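Local atomic coordinates of hypothetical conserved protein (Geobacillus kaustophilus, PDB entry 2QYH), a protein that is of unknown function but, as a member of the haloacid dehalogenase-like hydrolase family, may act as a magnesium-dependent phosphatase. Residues G98-F103 with G114-I119; F103-K108 with P135-N140; E107-S112 with A129-D134; I143-L148 with S174-P179. All blocks are in the same frame, centred on the assembly; numbering follows the deposited sequence.

Interaction 1: G98-F103 with G114-I119; sequences GHPLVF and GDHPHI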
# COMPACT_ATOMS: atom_id res chain seq x y z
N GLY D 98 4.13 30.62 12.19
CA GLY D 98 3.72 30.22 10.86
C GLY D 98 4.22 28.83 10.47
O GLY D 98 4.27 28.48 9.29
N HIS D 99 4.59 28.04 11.47
CA HIS D 99 5.03 26.68 11.22
C HIS D 99 3.86 25.73 11.47
O HIS D 99 3.31 25.69 12.57
CB HIS D 99 6.19 26.33 12.14
CG HIS D 99 7.38 27.22 11.94
ND1 HIS D 99 8.01 27.86 12.99
CD2 HIS D 99 8.05 27.58 10.82
CE1 HIS D 99 9.02 28.57 12.52
NE2 HIS D 99 9.07 28.42 11.21
N PRO D 100 3.46 24.97 10.45
CA PRO D 100 2.34 24.05 10.64
C PRO D 100 2.83 22.69 11.12
O PRO D 100 4.04 22.41 11.12
CB PRO D 100 1.73 23.97 9.25
CG PRO D 100 2.96 23.97 8.38
CD PRO D 100 3.86 25.03 9.03
N LEU D 101 1.89 21.86 11.53
CA LEU D 101 2.19 20.51 11.97
C LEU D 101 1.22 19.56 11.30
O LEU D 101 0.21 19.98 10.74
CB LEU D 101 2.01 20.35 13.48
CG LEU D 101 2.95 21.04 14.46
CD1 LEU D 101 2.81 22.55 14.34
CD2 LEU D 101 2.59 20.58 15.86
N VAL D 102 1.56 18.28 11.35
CA VAL D 102 0.69 17.25 10.81
C VAL D 102 0.57 16.24 11.93
O VAL D 102 1.58 15.82 12.50
CB VAL D 102 1.28 16.60 9.54
CG1 VAL D 102 0.58 15.28 9.25
CG2 VAL D 102 1.09 17.55 8.35
N PHE D 103 -0.66 15.90 12.28
CA PHE D 103 -0.95 14.95 13.35
C PHE D 103 -1.19 13.57 12.74
O PHE D 103 -1.99 13.43 11.82
CB PHE D 103 -2.18 15.40 14.12
CG PHE D 103 -2.15 16.84 14.50
CD1 PHE D 103 -1.21 17.31 15.41
CD2 PHE D 103 -3.02 17.74 13.90
CE1 PHE D 103 -1.14 18.67 15.73
CE2 PHE D 103 -2.96 19.10 14.20
CZ PHE D 103 -2.02 19.57 15.12
N GLY D 114 -3.98 24.44 5.87
CA GLY D 114 -4.26 23.98 4.52
C GLY D 114 -3.42 24.61 3.41
O GLY D 114 -2.96 25.74 3.54
N ASP D 115 -3.23 23.87 2.33
CA ASP D 115 -2.47 24.30 1.16
C ASP D 115 -1.15 24.97 1.54
O ASP D 115 -0.76 25.98 0.96
CB ASP D 115 -3.28 25.25 0.27
CG ASP D 115 -2.56 25.60 -1.03
OD1 ASP D 115 -1.89 24.72 -1.60
OD2 ASP D 115 -2.68 26.76 -1.49
N HIS D 116 -0.43 24.39 2.50
CA HIS D 116 0.85 24.95 2.89
C HIS D 116 1.96 24.35 2.04
O HIS D 116 2.06 23.13 1.93
CB HIS D 116 1.10 24.67 4.37
CG HIS D 116 2.36 25.28 4.88
ND1 HIS D 116 3.61 24.76 4.59
CD2 HIS D 116 2.56 26.39 5.63
CE1 HIS D 116 4.53 25.54 5.14
NE2 HIS D 116 3.92 26.53 5.77
N PRO D 117 2.81 25.20 1.43
CA PRO D 117 3.91 24.76 0.57
C PRO D 117 4.97 23.86 1.19
O PRO D 117 5.61 23.11 0.45
CB PRO D 117 4.49 26.09 0.06
CG PRO D 117 4.31 26.96 1.26
CD PRO D 117 2.84 26.67 1.57
N HIS D 118 5.20 23.90 2.50
CA HIS D 118 6.23 22.98 3.05
C HIS D 118 5.66 21.58 3.21
O HIS D 118 6.38 20.58 3.14
CB HIS D 118 6.78 23.43 4.41
CG HIS D 118 7.73 24.58 4.33
ND1 HIS D 118 8.40 24.93 3.17
CD2 HIS D 118 8.15 25.45 5.28
CE1 HIS D 118 9.17 25.97 3.41
NE2 HIS D 118 9.04 26.31 4.68
N ILE D 119 4.36 21.52 3.46
CA ILE D 119 3.69 20.25 3.61
C ILE D 119 3.70 19.57 2.24
O ILE D 119 4.13 18.43 2.14
CB ILE D 119 2.25 20.44 4.11
CG1 ILE D 119 2.28 21.05 5.52
CG2 ILE D 119 1.51 19.11 4.11
CD1 ILE D 119 0.94 21.02 6.25

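Interaction 2: F103-K108 with P135-N140; sequences FMDAEK and PLYYEN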
# COMPACT_ATOMS: atom_id res chain seq x y z
N PHE D 103 -0.66 15.90 12.28
CA PHE D 103 -0.95 14.95 13.35
C PHE D 103 -1.19 13.57 12.74
O PHE D 103 -1.99 13.43 11.82
CB PHE D 103 -2.18 15.40 14.12
CG PHE D 103 -2.15 16.84 14.50
CD1 PHE D 103 -1.21 17.31 15.41
CD2 PHE D 103 -3.02 17.74 13.90
CE1 PHE D 103 -1.14 18.67 15.73
CE2 PHE D 103 -2.96 19.10 14.20
CZ PHE D 103 -2.02 19.57 15.12
N MSE D 104 -0.49 12.57 13.28
CA MSE D 104 -0.58 11.20 12.79
C MSE D 104 -1.04 10.17 13.82
O MSE D 104 -0.57 10.16 14.96
CB MSE D 104 0.78 10.75 12.28
CG MSE D 104 1.43 11.68 11.30
SE MSE D 104 3.30 11.24 11.12
CE MSE D 104 3.15 9.60 10.11
N ASP D 105 -1.98 9.31 13.43
CA ASP D 105 -2.42 8.23 14.30
C ASP D 105 -2.29 6.96 13.46
O ASP D 105 -1.70 7.00 12.38
CB ASP D 105 -3.85 8.44 14.83
CG ASP D 105 -4.92 8.36 13.77
OD1 ASP D 105 -4.61 8.03 12.60
OD2 ASP D 105 -6.09 8.63 14.12
N ALA D 106 -2.82 5.85 13.93
CA ALA D 106 -2.68 4.60 13.19
C ALA D 106 -3.44 4.52 11.86
O ALA D 106 -3.00 3.83 10.93
CB ALA D 106 -3.06 3.44 14.08
N GLU D 107 -4.56 5.22 11.76
CA GLU D 107 -5.37 5.17 10.54
C GLU D 107 -5.10 6.29 9.55
O GLU D 107 -4.96 6.05 8.35
CB GLU D 107 -6.87 5.20 10.87
CG GLU D 107 -7.44 3.93 11.48
CD GLU D 107 -6.88 3.63 12.85
OE1 GLU D 107 -6.84 4.55 13.70
OE2 GLU D 107 -6.48 2.46 13.08
N LYS D 108 -5.03 7.52 10.05
CA LYS D 108 -4.84 8.64 9.15
C LYS D 108 -3.88 9.72 9.60
O LYS D 108 -3.19 9.61 10.62
CB LYS D 108 -6.20 9.28 8.84
CG LYS D 108 -6.87 9.91 10.04
CD LYS D 108 -8.21 10.51 9.70
CE LYS D 108 -9.29 9.45 9.62
NZ LYS D 108 -9.56 8.88 10.96
N PRO D 135 -7.06 21.40 12.19
CA PRO D 135 -6.26 21.99 13.26
C PRO D 135 -6.46 21.44 14.67
O PRO D 135 -5.62 21.65 15.54
CB PRO D 135 -6.61 23.48 13.17
CG PRO D 135 -6.91 23.66 11.72
CD PRO D 135 -7.77 22.46 11.44
N LEU D 136 -7.57 20.74 14.90
CA LEU D 136 -7.83 20.22 16.23
C LEU D 136 -7.98 18.70 16.29
O LEU D 136 -8.62 18.19 17.21
CB LEU D 136 -9.09 20.87 16.80
CG LEU D 136 -9.06 22.40 16.90
CD1 LEU D 136 -10.41 22.90 17.40
CD2 LEU D 136 -7.94 22.84 17.83
N TYR D 137 -7.39 18.00 15.33
CA TYR D 137 -7.50 16.54 15.28
C TYR D 137 -6.94 15.85 16.53
O TYR D 137 -7.49 14.85 16.99
CB TYR D 137 -6.78 16.02 14.03
CG TYR D 137 -7.01 14.55 13.77
CD1 TYR D 137 -6.05 13.60 14.12
CD2 TYR D 137 -8.20 14.10 13.21
CE1 TYR D 137 -6.27 12.24 13.91
CE2 TYR D 137 -8.43 12.75 12.99
CZ TYR D 137 -7.46 11.82 13.34
OH TYR D 137 -7.69 10.47 13.14
N TYR D 138 -5.86 16.40 17.07
CA TYR D 138 -5.22 15.84 18.25
C TYR D 138 -6.05 15.97 19.52
O TYR D 138 -5.85 15.24 20.49
CB TYR D 138 -3.86 16.52 18.49
CG TYR D 138 -3.97 17.98 18.85
CD1 TYR D 138 -4.16 18.95 17.87
CD2 TYR D 138 -3.91 18.39 20.18
CE1 TYR D 138 -4.28 20.30 18.20
CE2 TYR D 138 -4.04 19.74 20.53
CZ TYR D 138 -4.23 20.69 19.53
OH TYR D 138 -4.35 22.02 19.87
N GLU D 139 -6.99 16.91 19.52
CA GLU D 139 -7.83 17.15 20.69
C GLU D 139 -8.80 16.02 21.03
O GLU D 139 -9.16 15.83 22.19
CB GLU D 139 -8.61 18.46 20.49
CG GLU D 139 -7.73 19.70 20.38
CD GLU D 139 -7.28 20.23 21.74
OE1 GLU D 139 -7.07 19.42 22.66
OE2 GLU D 139 -7.14 21.47 21.87
N ASN D 140 -9.21 15.25 20.03
CA ASN D 140 -10.16 14.16 20.26
C ASN D 140 -9.67 12.79 19.79
O ASN D 140 -10.39 11.80 19.87
CB ASN D 140 -11.48 14.51 19.59
CG ASN D 140 -11.29 15.40 18.38
OD1 ASN D 140 -10.60 15.03 17.42
ND2 ASN D 140 -11.88 16.59 18.41

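Interaction 3: E107-S112 with A129-D134; sequences EKMRAS and AHPPVD. With GOL (glycerol), chain S.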
# COMPACT_ATOMS: atom_id res chain seq x y z
N GLU D 107 -4.56 5.22 11.76
CA GLU D 107 -5.37 5.17 10.54
C GLU D 107 -5.10 6.29 9.55
O GLU D 107 -4.96 6.05 8.35
CB GLU D 107 -6.87 5.20 10.87
CG GLU D 107 -7.44 3.93 11.48
CD GLU D 107 -6.88 3.63 12.85
OE1 GLU D 107 -6.84 4.55 13.70
OE2 GLU D 107 -6.48 2.46 13.08
N LYS D 108 -5.03 7.52 10.05
CA LYS D 108 -4.84 8.64 9.15
C LYS D 108 -3.88 9.72 9.60
O LYS D 108 -3.19 9.61 10.62
CB LYS D 108 -6.20 9.28 8.84
CG LYS D 108 -6.87 9.91 10.04
CD LYS D 108 -8.21 10.51 9.70
CE LYS D 108 -9.29 9.45 9.62
NZ LYS D 108 -9.56 8.88 10.96
N MSE D 109 -3.88 10.79 8.82
CA MSE D 109 -2.99 11.91 9.02
C MSE D 109 -3.75 13.23 8.78
O MSE D 109 -4.61 13.30 7.89
CB MSE D 109 -1.87 11.74 8.02
CG MSE D 109 -0.63 12.49 8.26
SE MSE D 109 0.55 11.98 6.83
CE MSE D 109 2.04 11.42 7.88
N ARG D 110 -3.44 14.25 9.57
CA ARG D 110 -4.10 15.56 9.43
C ARG D 110 -3.13 16.73 9.58
O ARG D 110 -2.21 16.71 10.40
CB ARG D 110 -5.22 15.70 10.46
CG ARG D 110 -6.41 14.79 10.21
CD ARG D 110 -7.09 15.14 8.90
NE ARG D 110 -8.25 14.29 8.61
CZ ARG D 110 -8.22 13.21 7.83
NH1 ARG D 110 -7.08 12.84 7.25
NH2 ARG D 110 -9.33 12.51 7.62
N ALA D 111 -3.35 17.76 8.77
CA ALA D 111 -2.52 18.96 8.79
C ALA D 111 -3.22 20.11 9.52
O ALA D 111 -4.44 20.26 9.43
CB ALA D 111 -2.19 19.38 7.37
N SER D 112 -2.44 20.91 10.24
CA SER D 112 -2.98 22.04 10.99
C SER D 112 -3.30 23.24 10.10
O SER D 112 -4.17 24.05 10.43
CB SER D 112 -1.99 22.46 12.09
OG SER D 112 -0.73 22.83 11.56
N ALA D 129 -0.07 12.93 -0.73
CA ALA D 129 -0.73 14.17 -1.07
C ALA D 129 -0.87 14.98 0.22
O ALA D 129 -0.68 14.44 1.32
CB ALA D 129 -2.11 13.85 -1.66
N HIS D 130 -1.15 16.26 0.10
CA HIS D 130 -1.30 17.11 1.27
C HIS D 130 -2.41 16.52 2.15
O HIS D 130 -3.52 16.25 1.69
CB HIS D 130 -1.60 18.55 0.83
CG HIS D 130 -1.44 19.57 1.92
ND1 HIS D 130 -2.26 19.60 3.03
CD2 HIS D 130 -0.59 20.62 2.04
CE1 HIS D 130 -1.92 20.63 3.79
NE2 HIS D 130 -0.91 21.26 3.21
N PRO D 131 -2.10 16.27 3.44
CA PRO D 131 -3.13 15.71 4.30
C PRO D 131 -4.37 16.59 4.42
O PRO D 131 -4.29 17.82 4.24
CB PRO D 131 -2.40 15.52 5.63
CG PRO D 131 -1.01 15.16 5.18
CD PRO D 131 -0.80 16.27 4.14
N PRO D 132 -5.53 15.99 4.69
CA PRO D 132 -6.74 16.81 4.82
C PRO D 132 -6.48 17.76 5.99
O PRO D 132 -5.67 17.45 6.86
CB PRO D 132 -7.82 15.78 5.14
CG PRO D 132 -7.33 14.54 4.45
CD PRO D 132 -5.85 14.55 4.77
N VAL D 133 -7.17 18.90 6.01
CA VAL D 133 -6.96 19.87 7.08
C VAL D 133 -7.87 19.70 8.29
O VAL D 133 -9.07 19.48 8.15
CB VAL D 133 -7.12 21.31 6.55
CG1 VAL D 133 -6.69 22.32 7.62
CG2 VAL D 133 -6.31 21.49 5.29
N ASP D 134 -7.28 19.79 9.48
CA ASP D 134 -8.01 19.67 10.74
C ASP D 134 -7.12 20.09 11.91
O ASP D 134 -6.51 19.26 12.57
CB ASP D 134 -8.49 18.24 10.98
CG ASP D 134 -9.30 18.11 12.25
OD1 ASP D 134 -9.32 19.07 13.05
OD2 ASP D 134 -9.93 17.05 12.45
C1 GOL S . -2.78 11.82 2.42
O1 GOL S . -2.07 12.93 2.97
C2 GOL S . -3.92 11.40 3.36
O2 GOL S . -4.66 10.33 2.75
C3 GOL S . -3.38 10.93 4.71
O3 GOL S . -4.49 10.60 5.55

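Interaction 4: I143-L148 with S174-P179; sequences IYQALL and STDVLP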
# COMPACT_ATOMS: atom_id res chain seq x y z
N ILE D 143 -2.72 10.72 19.20
CA ILE D 143 -1.71 10.98 18.19
C ILE D 143 -0.46 10.26 18.66
O ILE D 143 -0.08 10.36 19.83
CB ILE D 143 -1.44 12.49 18.08
CG1 ILE D 143 -2.73 13.20 17.69
CG2 ILE D 143 -0.35 12.75 17.07
CD1 ILE D 143 -3.40 12.64 16.46
N TYR D 144 0.19 9.52 17.76
CA TYR D 144 1.39 8.79 18.15
C TYR D 144 2.67 9.44 17.67
O TYR D 144 3.76 9.13 18.15
CB TYR D 144 1.32 7.36 17.62
CG TYR D 144 0.16 6.58 18.18
CD1 TYR D 144 -1.00 6.37 17.43
CD2 TYR D 144 0.19 6.10 19.49
CE1 TYR D 144 -2.09 5.70 17.97
CE2 TYR D 144 -0.90 5.43 20.04
CZ TYR D 144 -2.04 5.23 19.27
OH TYR D 144 -3.11 4.58 19.83
N GLN D 145 2.53 10.38 16.75
CA GLN D 145 3.68 11.07 16.21
C GLN D 145 3.15 12.25 15.42
O GLN D 145 2.01 12.24 14.95
CB GLN D 145 4.45 10.11 15.30
CG GLN D 145 5.78 10.62 14.79
CD GLN D 145 6.59 9.52 14.14
OE1 GLN D 145 6.93 8.52 14.77
NE2 GLN D 145 6.91 9.70 12.85
N ALA D 146 3.97 13.29 15.29
CA ALA D 146 3.54 14.47 14.56
C ALA D 146 4.68 14.97 13.69
O ALA D 146 5.81 14.49 13.80
CB ALA D 146 3.08 15.56 15.53
N LEU D 147 4.36 15.93 12.83
CA LEU D 147 5.33 16.52 11.94
C LEU D 147 5.32 18.02 12.10
O LEU D 147 4.25 18.65 12.08
CB LEU D 147 5.00 16.15 10.49
CG LEU D 147 5.18 14.69 10.08
CD1 LEU D 147 4.50 14.46 8.75
CD2 LEU D 147 6.67 14.35 9.99
N LEU D 148 6.50 18.60 12.29
CA LEU D 148 6.63 20.04 12.44
C LEU D 148 7.29 20.54 11.17
O LEU D 148 8.33 20.01 10.76
CB LEU D 148 7.51 20.39 13.64
CG LEU D 148 7.80 21.89 13.83
CD1 LEU D 148 6.51 22.63 14.13
CD2 LEU D 148 8.78 22.07 14.97
N SER D 174 10.85 19.80 7.18
CA SER D 174 10.00 18.99 8.05
C SER D 174 10.81 18.09 8.97
O SER D 174 11.79 17.47 8.55
CB SER D 174 9.04 18.14 7.22
OG SER D 174 8.11 17.45 8.04
N THR D 175 10.40 18.02 10.23
CA THR D 175 11.09 17.18 11.20
C THR D 175 10.06 16.37 11.99
O THR D 175 8.95 16.85 12.23
CB THR D 175 11.92 18.04 12.18
OG1 THR D 175 12.62 17.19 13.08
CG2 THR D 175 11.01 18.98 12.97
N ASP D 176 10.42 15.16 12.40
CA ASP D 176 9.52 14.30 13.16
C ASP D 176 9.43 14.70 14.61
O ASP D 176 10.41 15.16 15.20
CB ASP D 176 9.96 12.83 13.12
CG ASP D 176 9.80 12.21 11.76
OD1 ASP D 176 8.71 12.36 11.16
OD2 ASP D 176 10.76 11.56 11.30
N VAL D 177 8.26 14.50 15.19
CA VAL D 177 8.04 14.82 16.59
C VAL D 177 7.66 13.54 17.33
O VAL D 177 6.54 13.04 17.18
CB VAL D 177 6.90 15.87 16.74
CG1 VAL D 177 6.71 16.22 18.21
CG2 VAL D 177 7.23 17.11 15.93
N LEU D 178 8.59 12.99 18.09
CA LEU D 178 8.32 11.77 18.85
C LEU D 178 8.45 12.09 20.33
O LEU D 178 8.96 13.14 20.70
CB LEU D 178 9.33 10.65 18.50
CG LEU D 178 10.22 10.69 17.25
CD1 LEU D 178 11.04 9.40 17.21
CD2 LEU D 178 9.39 10.83 15.99
N PRO D 179 7.97 11.19 21.20
CA PRO D 179 8.09 11.49 22.62
C PRO D 179 9.52 11.20 23.04
O PRO D 179 10.13 10.23 22.57
CB PRO D 179 7.10 10.52 23.25
CG PRO D 179 7.24 9.31 22.37
CD PRO D 179 7.25 9.92 20.98

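Interaction 1: G98-F103 with G114-I119
P100 lays its ring over one face of the H116 imidazole, a CH-pi contact where helix 117-124 meets the antiparallel sheet of what is probably a C2-type cap domain, as in Cof-like HAD hydrolases. P100 CG stands 3.6 Å from the centroid of the H116 ring and 7° off its normal, almost over the centre, and P100 CD reaches H116 NE2 at 3.6 Å. Farther along, I119 carries the packing on to the strand, with its CG1 4.1 Å from P100 CG. H116 occupies the N-cap position of the helix, and with CG anti to its backbone N (chi1 -176°) the ring is directed at P100; P117 CD lies over the opposite face, toward the rim. In a second shell, H116 N donates to H130 NE2. P100 follows the Schellman motif that ends helix 84-96, where G98, with positive phi, is the C-prime residue. Replacing the histidine by an alanine would probably leave P100 and P117 without the flat group between them and open a gap at the helix start. Deeper in the core, V102 CG2 meets I119 CD1 at 4.1 Å.

Interaction 2: F103-K108 with P135-N140
Y137 and Y138, adjacent in a short, weakly bonded helical segment, grip the end of strand 101-104 in different ways. Y137 swings its ring out with CG anti to the backbone N, which carries the phenol past F103 to the loop beyond the strand. There Y137 OH donates to D105 OD2 at 2.6 Å, with the carboxylate oxygen at the edge of the phenol ring and near its plane. The two planes are strongly turned, 70° apart, and the hydroxyl comes from above the carboxylate plane. K108 bends at its last two torsions until NZ curls back to give Y137 OH a bond of 3.3 Å, while its CG and CD lie against the same oxygen. K141 NZ is a further partner of this hydroxyl, so a carboxylate and two lysines fix the phenol's end.

Y138 instead has CG between the backbone N and the carbonyl carbon (chi1 66°), which brings its CD1 edge over one face of the F103 ring, with Y138 CD1 3.5 Å from F103 CZ; the rings meet obliquely, with planes at 44°. F103 CD2 touches Y137 CB at 4.1 Å, so the phenylalanine meets both tyrosines, and V87 and T91 of helix 84-96 add to its packing.

The other carboxylate oxygen serves the loop itself: D105 OD1 accepts from K108 N at 2.6 Å and, weakly, from E107 N. This is an Asx motif, here set in the hairpin connection between strands 101-104 and 109-111 of the cap-domain sheet.

Interaction 3: E107-S112 with A129-D134
R110 carries CG anti to its carbonyl carbon (chi1 -69°) and bends again at chi2, folding the guanidinium over its own strand against P132. P132 CB and CG cover one face of the group, P132 CG 3.3 Å from R110 NH1, and K108 CD the opposite face. Clamped between these two, the group has little room to turn; its NH1 donates to M109 O at 2.6 Å, somewhat out of the guanidinium plane. A glycerol, probably from the crystallisation liquor, has O3 at the guanidinium edge, while its O1 donates to A129 O; it also binds K55 O of the second subunit. R110 CD packs on D134 CB at 4.0 Å. With an alanine here, the P132 ring would probably lose the flat group it rests on, and M109 O this side-chain donor.

M109, a selenomethionine, lies alongside P131, its SE 3.9 Å from P131 CG. The H130 ring is held at both nitrogens: ND1 donates to P131 O and NE2 takes H116 N. A111 N donates to P132 O at 3.0 Å and D134 N to A111 O at 2.9 Å, a single beta bridge from an irregular, proline-rich segment to strand 109-111, at the edge of the cap-domain sheet.

Interaction 4: I143-L148 with S174-P179
A146 pairs with V177, and L148 with T175, as the hydrogen-bonded pairs of two antiparallel strands inside the five-stranded sheet of the probable HAD cap domain; L147 and D176 form the non-hydrogen-bonded pair between them. The strands run at 149° to each other. Four backbone bonds hold the register, among them V177 N to A146 O at 2.8 Å and L148 N to T175 O at 3.0 Å.

V177 shows how such a pair fills one face. V177 CB rests on A146 O at 3.4 Å and lies beside A146 CB. From there CG1 stands anti to the backbone N (chi1 -179°), which leaves CG2 anti to the carbonyl carbon, against A146 O and L148 N. At the tip, V177 CG2 also meets L148 CB at 4.0 Å. The same methylene is met by T175 CG2 at 3.8 Å, and so L148 CB is flanked by two beta-branched side chains on this face.

On the other face L147 and D176 run alongside each other in the same direction, L147 CD2 meeting D176 OD1, with W170 of strand 165-171 against both. D176 OD2 is hydrogen-bonded to a glycerol, probably from crystallisation, although such molecules can mark a pocket. Q145 begins strand 145-148: its CG passes V177 O at 3.5 Å and its chain runs on beside L178. At that start the strand has a classic beta bulge, Y144 and Q145 sharing M104 of strand 101-104 as their partner. At the far end the pairing closes with L148 O, which takes T175 N at 2.9 Å and also a CA-H...O contact from S174 CA at 3.3 Å.

How the interactions relate
Followed from the N terminus, the chain shows how a cap domain can be tied by overlapping closures. Interaction 1 closes the first loop, from strand 101-104 across the hairpin to the start of helix 117-124. Interactions 2 and 3 both open before that loop is shut and close after it, so each crosses interaction 1. Interaction 3 nests essentially within the span of interaction 2, the two sharing E107 and K108 at their start, and 129-134 leads directly into 135-140. Interaction 4 opens only when these have closed and stands in series with them. Strand 101-104 links the set: its hydrogen bonds to 109-111 on one side and 145-148 on the other join helix, loop and paired strands through one sheet.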